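PDB 5GMX: carboxylesterase from Uncultured bacterium, which hydrolyses carboxylic esters and also acts on oxyimino cephalosporins, as a family VIII carboxylesterase with a beta-lactamase-like fold. Local coordinates for residues A[37-41]-A[42-46]. Sequence-based numbering, arbitrary orientation.
Sequences GLAIE and GEIVV
Leu38 O accepts two backbone N-H groups from successive residues, the signature of a classic beta bulge. Val45 N lies 2.9 Å from Leu38 O, approaching almost head-on to the carbonyl (C=O...N 163°), while Val46 N, 3.1 Å from Leu38 O, uses an in-plane lone pair at 142°. Leu38 thus faces both valines, and its own N-H returns a bond to Val46 O. Beyond the bulge, Ile40 and Glu43 form a reciprocal pair: Ile40 N donates to Glu43 O at 2.9 Å, and Glu43 N reaches Ile40 O at 3.0 Å from well above the carbonyl plane. This pair closes a type I' turn through Glu41 and Gly42, both with positive phi, a conformation that glycine adopts easily and that suits Gly42 to the second corner.

Val45 is the first of the two residues facing Leu38. With chi1 at -63°, its CG2 sits between the backbone N and carbonyl carbon and reaches 3.8 Å from Ile40 CG1, the two side chains crossing at a slant. On the face carrying Leu38 and Ile40, Val46 CB packs 3.7 Å from Leu38 CB, with Val46 CG2 touching Leu38 CD2. On the other face, Ile44 turns CD1 back over the neighbouring strand to meet Ala39 CB at 3.9 Å.

The hairpin joins strands 33-40 and 43-51 of the antiparallel sheet. Strand 357-363 flanks the first through backbone hydrogen bonds between Gly37 and Gly360 and between Ala39 and Gly358; Val45 bonds to Ala12 on the other flank. Phe15 touches Leu38, Ile40, Val45 and Val46, whereas Ile44 lies against Ala276 and Lys277 of helix 272-283; at the turn end, Glu41 and Glu43 remain exposed.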
ATOM      1  N   GLY A  37       6.938   9.196   9.092  1.00 14.74           N
ATOM      2  CA  GLY A  37       8.007   8.389   9.646  1.00 13.09           C
ATOM      3  C   GLY A  37       9.175   8.278   8.681  1.00 13.90           C
ATOM      4  O   GLY A  37       9.009   8.333   7.454  1.00 10.63           O
ATOM      5  N   LEU A  38      10.370   8.143   9.246  1.00 12.48           N
ATOM      6  CA  LEU A  38      11.573   7.936   8.467  1.00 15.18           C
ATOM      7  C   LEU A  38      12.500   6.976   9.203  1.00 13.11           C
ATOM      8  O   LEU A  38      12.849   7.188  10.372  1.00 14.43           O
ATOM      9  CB  LEU A  38      12.280   9.266   8.180  1.00 19.77           C
ATOM     10  CG  LEU A  38      13.591   9.212   7.374  1.00 18.35           C
ATOM     11  CD1 LEU A  38      13.338   8.879   5.921  1.00 21.15           C
ATOM     12  CD2 LEU A  38      14.369  10.523   7.469  1.00 23.38           C
ATOM     13  N   ALA A  39      12.867   5.898   8.521  1.00 13.51           N
ATOM     14  CA  ALA A  39      13.792   4.912   9.052  1.00 16.03           C
ATOM     15  C   ALA A  39      15.093   4.940   8.265  1.00 19.86           C
ATOM     16  O   ALA A  39      15.090   5.036   7.038  1.00 17.94           O
ATOM     17  CB  ALA A  39      13.179   3.517   9.027  1.00 16.99           C
ATOM     18  N   ILE A  40      16.204   4.882   8.989  1.00 16.79           N
ATOM     19  CA  ILE A  40      17.527   4.820   8.394  1.00 19.27           C
ATOM     20  C   ILE A  40      18.282   3.644   9.008  1.00 16.29           C
ATOM     21  O   ILE A  40      18.323   3.489  10.238  1.00 17.54           O
ATOM     22  CB  ILE A  40      18.322   6.136   8.608  1.00 21.52           C
ATOM     23  CG1 ILE A  40      17.613   7.307   7.930  1.00 20.95           C
ATOM     24  CG2 ILE A  40      19.731   6.024   8.027  1.00 22.20           C
ATOM     25  CD1 ILE A  40      17.677   7.248   6.410  1.00 21.88           C
ATOM     26  N   GLU A  41      18.834   2.802   8.139  1.00 22.57           N
ATOM     27  CA  GLU A  41      19.665   1.673   8.547  1.00 24.99           C
ATOM     28  C   GLU A  41      19.020   0.819   9.632  1.00 22.81           C
ATOM     29  O   GLU A  41      19.683   0.395  10.565  1.00 23.90           O
ATOM     30  CB  GLU A  41      21.035   2.176   9.015  1.00 23.83           C
ATOM     31  CG  GLU A  41      21.864   2.781   7.888  1.00 24.61           C
ATOM     32  CD  GLU A  41      23.268   3.200   8.311  1.00 43.83           C
ATOM     33  OE1 GLU A  41      23.732   2.770   9.394  1.00 43.14           O
ATOM     34  OE2 GLU A  41      23.916   3.946   7.541  1.00 45.78           O
ATOM     35  N   GLY A  42      17.718   0.581   9.501  1.00 17.94           N
ATOM     36  CA  GLY A  42      17.027  -0.331  10.385  1.00 17.23           C
ATOM     37  C   GLY A  42      16.532   0.285  11.675  1.00 23.44           C
ATOM     38  O   GLY A  42      16.108  -0.440  12.575  1.00 17.77           O
ATOM     39  N   GLU A  43      16.567   1.613  11.776  1.00 23.41           N
ATOM     40  CA  GLU A  43      16.022   2.261  12.966  1.00 20.48           C
ATOM     41  C   GLU A  43      15.159   3.462  12.602  1.00 16.84           C
ATOM     42  O   GLU A  43      15.507   4.232  11.707  1.00 17.30           O
ATOM     43  CB  GLU A  43      17.161   2.708  13.901  1.00 27.01           C
ATOM     44  CG  GLU A  43      18.107   1.585  14.378  1.00 29.17           C
ATOM     45  CD  GLU A  43      17.446   0.542  15.296  1.00 38.37           C
ATOM     46  OE1 GLU A  43      16.316   0.770  15.783  1.00 39.21           O
ATOM     47  OE2 GLU A  43      18.066  -0.522  15.526  1.00 44.35           O
ATOM     48  N   ILE A  44      14.037   3.633  13.299  1.00 17.16           N
ATOM     49  CA  ILE A  44      13.244   4.856  13.160  1.00 14.92           C
ATOM     50  C   ILE A  44      14.001   6.063  13.733  1.00 22.14           C
ATOM     51  O   ILE A  44      14.377   6.061  14.904  1.00 21.42           O
ATOM     52  CB  ILE A  44      11.877   4.728  13.861  1.00 15.11           C
ATOM     53  CG1 ILE A  44      10.997   3.701  13.135  1.00 19.08           C
ATOM     54  CG2 ILE A  44      11.178   6.084  13.939  1.00 14.15           C
ATOM     55  CD1 ILE A  44      10.503   4.166  11.749  1.00 15.11           C
ATOM     56  N   VAL A  45      14.218   7.090  12.915  1.00 16.09           N
ATOM     57  CA  VAL A  45      14.971   8.259  13.356  1.00 19.97           C
ATOM     58  C   VAL A  45      14.145   9.536  13.253  1.00 20.38           C
ATOM     59  O   VAL A  45      14.509  10.570  13.812  1.00 21.13           O
ATOM     60  CB  VAL A  45      16.279   8.423  12.551  1.00 19.97           C
ATOM     61  CG1 VAL A  45      17.203   7.230  12.781  1.00 22.72           C
ATOM     62  CG2 VAL A  45      15.985   8.601  11.068  1.00 25.14           C
ATOM     63  N   VAL A  46      13.038   9.465  12.521  1.00 16.68           N
ATOM     64  CA  VAL A  46      12.050  10.541  12.523  1.00 16.74           C
ATOM     65  C   VAL A  46      10.659   9.948  12.744  1.00 19.46           C
ATOM     66  O   VAL A  46      10.274   8.976  12.094  1.00 19.39           O
ATOM     67  CB  VAL A  46      12.055  11.360  11.219  1.00 18.24           C
ATOM     68  CG1 VAL A  46      11.062  12.509  11.318  1.00 18.70           C
ATOM     69  CG2 VAL A  46      13.447  11.888  10.915  1.00 24.11           C
TER